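Local coordinates for DUF4875 domain-containing protein (Desulfovibrio piger, PDB 4LG3) that is of unknown function, a DUF4875 family member with a helix packed on a mixed beta sheet, at residues A[10-15]-A[65-70]; A[54-59]-A[91-96]. All coordinates share one frame; numbering follows the deposited sequence.

Contact 1: A[10-15]-A[65-70]; sequences FAPTKE and RYYAQE. With SO4 (sulfate ion), chain D.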
# COMPACT_ATOMS: atom_id res chain seq x y z
N PHE A 10 2.50 -9.01 7.23
CA PHE A 10 2.97 -7.70 6.83
C PHE A 10 4.12 -7.26 7.72
O PHE A 10 4.39 -7.86 8.75
CB PHE A 10 1.81 -6.65 6.86
CG PHE A 10 1.31 -6.29 8.25
CD1 PHE A 10 1.96 -5.34 9.02
CD2 PHE A 10 0.17 -6.89 8.76
CE1 PHE A 10 1.53 -5.05 10.31
CE2 PHE A 10 -0.29 -6.57 10.04
CZ PHE A 10 0.40 -5.66 10.81
N ALA A 11 4.80 -6.22 7.28
CA ALA A 11 5.88 -5.57 8.02
C ALA A 11 5.77 -4.07 7.77
O ALA A 11 5.52 -3.66 6.64
CB ALA A 11 7.23 -6.10 7.59
N PRO A 12 5.90 -3.23 8.81
CA PRO A 12 5.86 -1.77 8.54
C PRO A 12 7.14 -1.30 7.82
O PRO A 12 8.21 -1.90 8.00
CB PRO A 12 5.79 -1.17 9.95
CG PRO A 12 6.50 -2.18 10.83
CD PRO A 12 6.20 -3.53 10.23
N THR A 13 7.02 -0.24 7.01
CA THR A 13 8.16 0.37 6.31
C THR A 13 8.32 1.81 6.77
O THR A 13 9.35 2.44 6.51
CB THR A 13 7.98 0.33 4.76
OG1 THR A 13 6.80 1.03 4.42
CG2 THR A 13 7.94 -1.07 4.20
N LYS A 14 7.27 2.33 7.41
CA LYS A 14 7.21 3.71 7.88
C LYS A 14 6.12 3.84 8.94
O LYS A 14 5.03 3.32 8.77
CB LYS A 14 6.93 4.69 6.71
CG LYS A 14 7.18 6.14 7.06
CD LYS A 14 6.91 7.04 5.89
CE LYS A 14 7.19 8.47 6.24
NZ LYS A 14 7.26 9.28 4.99
N GLU A 15 6.44 4.58 10.02
CA GLU A 15 5.56 4.86 11.17
C GLU A 15 5.80 6.26 11.66
O GLU A 15 6.96 6.65 11.88
CB GLU A 15 5.85 3.88 12.32
CG GLU A 15 5.38 2.46 12.11
CD GLU A 15 5.69 1.56 13.29
OE1 GLU A 15 5.93 2.08 14.40
OE2 GLU A 15 5.68 0.32 13.11
N ARG A 65 -6.04 -2.02 13.89
CA ARG A 65 -6.42 -2.51 15.21
C ARG A 65 -5.20 -2.74 16.09
O ARG A 65 -5.22 -2.32 17.25
CB ARG A 65 -7.22 -3.79 15.09
CG ARG A 65 -8.56 -3.59 14.44
CD ARG A 65 -9.41 -4.80 14.76
NE ARG A 65 -10.57 -4.92 13.88
CZ ARG A 65 -11.76 -4.40 14.15
NH1 ARG A 65 -11.94 -3.68 15.25
NH2 ARG A 65 -12.77 -4.58 13.32
N TYR A 66 -4.13 -3.31 15.52
CA TYR A 66 -2.87 -3.56 16.21
C TYR A 66 -2.22 -2.25 16.67
O TYR A 66 -1.92 -2.11 17.85
CB TYR A 66 -1.87 -4.37 15.33
CG TYR A 66 -0.44 -4.35 15.88
CD1 TYR A 66 -0.13 -4.98 17.10
CD2 TYR A 66 0.56 -3.62 15.25
CE1 TYR A 66 1.14 -4.87 17.66
CE2 TYR A 66 1.83 -3.51 15.80
CZ TYR A 66 2.12 -4.13 17.01
OH TYR A 66 3.38 -4.01 17.54
N TYR A 67 -2.03 -1.29 15.77
CA TYR A 67 -1.38 -0.03 16.07
C TYR A 67 -2.18 0.84 17.02
O TYR A 67 -1.57 1.53 17.83
CB TYR A 67 -1.01 0.73 14.78
CG TYR A 67 0.24 0.16 14.15
CD1 TYR A 67 1.49 0.40 14.70
CD2 TYR A 67 0.16 -0.66 13.03
CE1 TYR A 67 2.65 -0.13 14.13
CE2 TYR A 67 1.31 -1.24 12.48
CZ TYR A 67 2.55 -0.94 13.02
OH TYR A 67 3.68 -1.42 12.42
N ALA A 68 -3.52 0.79 16.95
CA ALA A 68 -4.38 1.56 17.86
C ALA A 68 -4.13 1.11 19.31
O ALA A 68 -3.90 1.94 20.19
CB ALA A 68 -5.84 1.38 17.46
N GLN A 69 -4.06 -0.20 19.52
CA GLN A 69 -3.80 -0.86 20.79
C GLN A 69 -2.34 -0.61 21.26
O GLN A 69 -2.14 -0.18 22.39
CB GLN A 69 -4.09 -2.37 20.62
CG GLN A 69 -3.61 -3.32 21.75
CD GLN A 69 -4.70 -3.72 22.72
OE1 GLN A 69 -5.84 -4.04 22.34
NE2 GLN A 69 -4.34 -3.74 24.00
N GLU A 70 -1.36 -0.88 20.40
CA GLU A 70 0.05 -0.80 20.72
C GLU A 70 0.54 0.63 20.95
O GLU A 70 1.28 0.85 21.90
CB GLU A 70 0.88 -1.49 19.63
CG GLU A 70 2.39 -1.30 19.73
CD GLU A 70 3.07 -1.69 21.04
OE1 GLU A 70 2.78 -2.78 21.58
OE2 GLU A 70 3.96 -0.92 21.47
S SO4 D . -14.73 -1.88 16.09
O1 SO4 D . -14.57 -3.21 16.71
O2 SO4 D . -13.81 -0.95 16.74
O3 SO4 D . -14.47 -1.99 14.64
O4 SO4 D . -16.10 -1.41 16.29
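Tyr67 of helix 53-71 reaches across to strand 10-18 and donates a hydrogen bond from its phenol to Glu15, with OH and OE2 2.7 Å apart. The donor does not lie flat with the acceptor group: it meets OE2 from above the carboxylate plane, 42° out of it, and the carboxylate and phenol planes stand 76° apart. OE2 sits beside the ring edge, 3.2 Å from Tyr67 CE1. Glu15 gets there with CG beside its backbone N (chi1 -73°) and an extended chain beyond. Its other oxygen, OE1, is hydrogen-bonded to Tyr27 and has a long, weak ion pair with Lys71.

Pro12 and Phe10 add van der Waals packing. The pyrrolidine of Pro12 crosses the end of Tyr67 at about a right angle, CB lying 3.3 Å from the hydroxyl oxygen OH. Phe10 approaches the phenol obliquely, its CE1 4.4 Å from Tyr67 CE2, and also touches Ala63 and Thr59, about one and two turns back along the helix. Within the helix, Tyr66 CD2 stands 3.6 Å above the Tyr67 ring plane, over the centre of one face.

Arg65 points elsewhere, to a sulfate probably taken from the crystallisation liquor. NH1 makes weak hydrogen bonds to O1 (3.0 Å) and O3 of the ion, with Tyr98 and Trp113 as further donors.

Two phenols thus grip the Glu15 carboxylate, one on each oxygen. Together with the nearby lysine, they would probably favour its ionised form and fix its rotation beside the packed Pro12 and Phe10.

Contact 2: A[54-59]-A[91-96]; sequences RQLAAT and TVLATA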
# COMPACT_ATOMS: atom_id res chain seq x y z
N ARG A 54 -10.46 -9.04 -0.36
CA ARG A 54 -10.88 -9.31 1.01
C ARG A 54 -9.65 -9.51 1.91
O ARG A 54 -9.61 -8.96 3.01
CB ARG A 54 -11.83 -10.51 1.03
CG ARG A 54 -12.49 -10.80 2.38
CD ARG A 54 -13.57 -9.80 2.74
NE ARG A 54 -14.27 -10.14 3.98
CZ ARG A 54 -13.86 -9.77 5.20
NH1 ARG A 54 -12.73 -9.08 5.36
NH2 ARG A 54 -14.58 -10.10 6.27
N GLN A 55 -8.63 -10.21 1.43
CA GLN A 55 -7.39 -10.45 2.18
C GLN A 55 -6.58 -9.16 2.34
O GLN A 55 -6.02 -8.93 3.41
CB GLN A 55 -6.57 -11.53 1.50
CG GLN A 55 -7.11 -12.92 1.77
CD GLN A 55 -6.47 -13.98 0.93
OE1 GLN A 55 -5.91 -13.71 -0.14
NE2 GLN A 55 -6.53 -15.22 1.37
N LEU A 56 -6.55 -8.31 1.30
CA LEU A 56 -5.86 -7.02 1.33
C LEU A 56 -6.52 -6.10 2.36
O LEU A 56 -5.83 -5.46 3.15
CB LEU A 56 -5.82 -6.36 -0.07
CG LEU A 56 -5.03 -7.11 -1.19
CD1 LEU A 56 -5.23 -6.43 -2.52
CD2 LEU A 56 -3.55 -7.21 -0.86
N ALA A 57 -7.87 -6.06 2.37
CA ALA A 57 -8.67 -5.29 3.33
C ALA A 57 -8.45 -5.81 4.76
O ALA A 57 -8.18 -5.01 5.65
CB ALA A 57 -10.14 -5.36 2.96
N ALA A 58 -8.51 -7.14 4.96
CA ALA A 58 -8.30 -7.77 6.27
C ALA A 58 -6.92 -7.45 6.84
O ALA A 58 -6.79 -7.34 8.06
CB ALA A 58 -8.47 -9.27 6.17
N THR A 59 -5.91 -7.26 5.97
CA THR A 59 -4.53 -6.95 6.36
C THR A 59 -4.46 -5.53 6.97
O THR A 59 -3.88 -5.36 8.05
CB THR A 59 -3.60 -7.13 5.15
OG1 THR A 59 -3.73 -8.46 4.68
CG2 THR A 59 -2.12 -6.87 5.48
N THR A 91 2.97 1.08 -5.54
CA THR A 91 1.60 1.61 -5.57
C THR A 91 0.83 1.12 -4.35
O THR A 91 1.26 0.20 -3.69
CB THR A 91 0.85 1.25 -6.88
OG1 THR A 91 0.77 -0.17 -7.03
CG2 THR A 91 1.42 1.92 -8.11
N VAL A 92 -0.32 1.72 -4.10
CA VAL A 92 -1.24 1.42 -3.01
C VAL A 92 -2.09 0.21 -3.39
O VAL A 92 -2.76 0.23 -4.41
CB VAL A 92 -2.15 2.65 -2.70
CG1 VAL A 92 -3.17 2.34 -1.61
CG2 VAL A 92 -1.30 3.84 -2.32
N LEU A 93 -2.07 -0.81 -2.52
CA LEU A 93 -2.89 -2.01 -2.64
C LEU A 93 -4.15 -1.91 -1.74
O LEU A 93 -5.17 -2.50 -2.07
CB LEU A 93 -2.08 -3.26 -2.27
CG LEU A 93 -0.93 -3.67 -3.18
CD1 LEU A 93 -0.40 -5.03 -2.78
CD2 LEU A 93 -1.34 -3.66 -4.69
N ALA A 94 -4.07 -1.18 -0.62
CA ALA A 94 -5.17 -1.05 0.32
C ALA A 94 -4.91 0.05 1.31
O ALA A 94 -3.75 0.33 1.62
CB ALA A 94 -5.37 -2.38 1.09
N THR A 95 -5.99 0.63 1.87
CA THR A 95 -5.97 1.68 2.90
C THR A 95 -7.11 1.49 3.88
O THR A 95 -8.17 0.99 3.50
CB THR A 95 -6.06 3.13 2.31
OG1 THR A 95 -7.33 3.32 1.68
CG2 THR A 95 -4.94 3.49 1.38
N ALA A 96 -6.93 2.02 5.11
CA ALA A 96 -7.94 2.03 6.16
C ALA A 96 -7.55 3.00 7.26
O ALA A 96 -6.40 3.03 7.69
CB ALA A 96 -8.15 0.62 6.74
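Leu56 and Ala94 bring helix 53-71 down onto strand 92-98, their CA atoms only 6.1 Å apart. The methyl of Ala94 points at the helix backbone, its CB 3.7 Å from the carbonyl oxygen O of Leu56 and 4.2 Å from Leu56 CB. With no longer side chain between them, helix and strand come close at this point.

The isobutyl group of Leu56 extends toward the preceding strand residue, CG lying beside its own backbone N (chi1 -64°). Its two methyls divide the work: CD1 lies 4.0 Å from the backbone O of Leu93, while CD2 meets Leu93 CD1 at 4.3 Å. No hydrogen bond crosses the contact, and all three residues are buried.

Next out, Leu80 of strand 75-81 touches Leu56, Leu93 and Ala94 alike. Leu93 and Ala94 both face it in a classic beta bulge, which helps explain why two consecutive strand residues turn their side chains to the helix. The Leu93 carbonyl is hydrogen-bonded to Thr119 OG1. One turn along the helix, Thr59 OG1 binds the carbonyl O of Gln55 at 2.7 Å, on the opposite face of its plane from Thr59 N, and is also bonded to Gln8 N.

Leucine and alanine side chains packed in this way are typical of the helix-on-sheet core of an alpha+beta fold, here locally shaped by a bulged strand.

Overall arrangement
Contacts 1 and 2 lie along one helix, 53-71, which packs with different turns on different strands of the same mixed sheet. Their centres are about 14 Å apart. Contact 2 is the deeper, about 7 Å from the centre of the chain, whereas contact 1 is only partly buried, at about 13 Å. They meet directly where Phe10 CD2 packs 4.0 Å from Thr59 CG2, joining strand 10-18 to helix 53-71 over strand 26-36. Their segments alternate along the sequence, so the two contacts interlace the chain. The sulfate, weakly bonded to Arg65, is also bonded to Tyr98, at the far end of contact 2's strand.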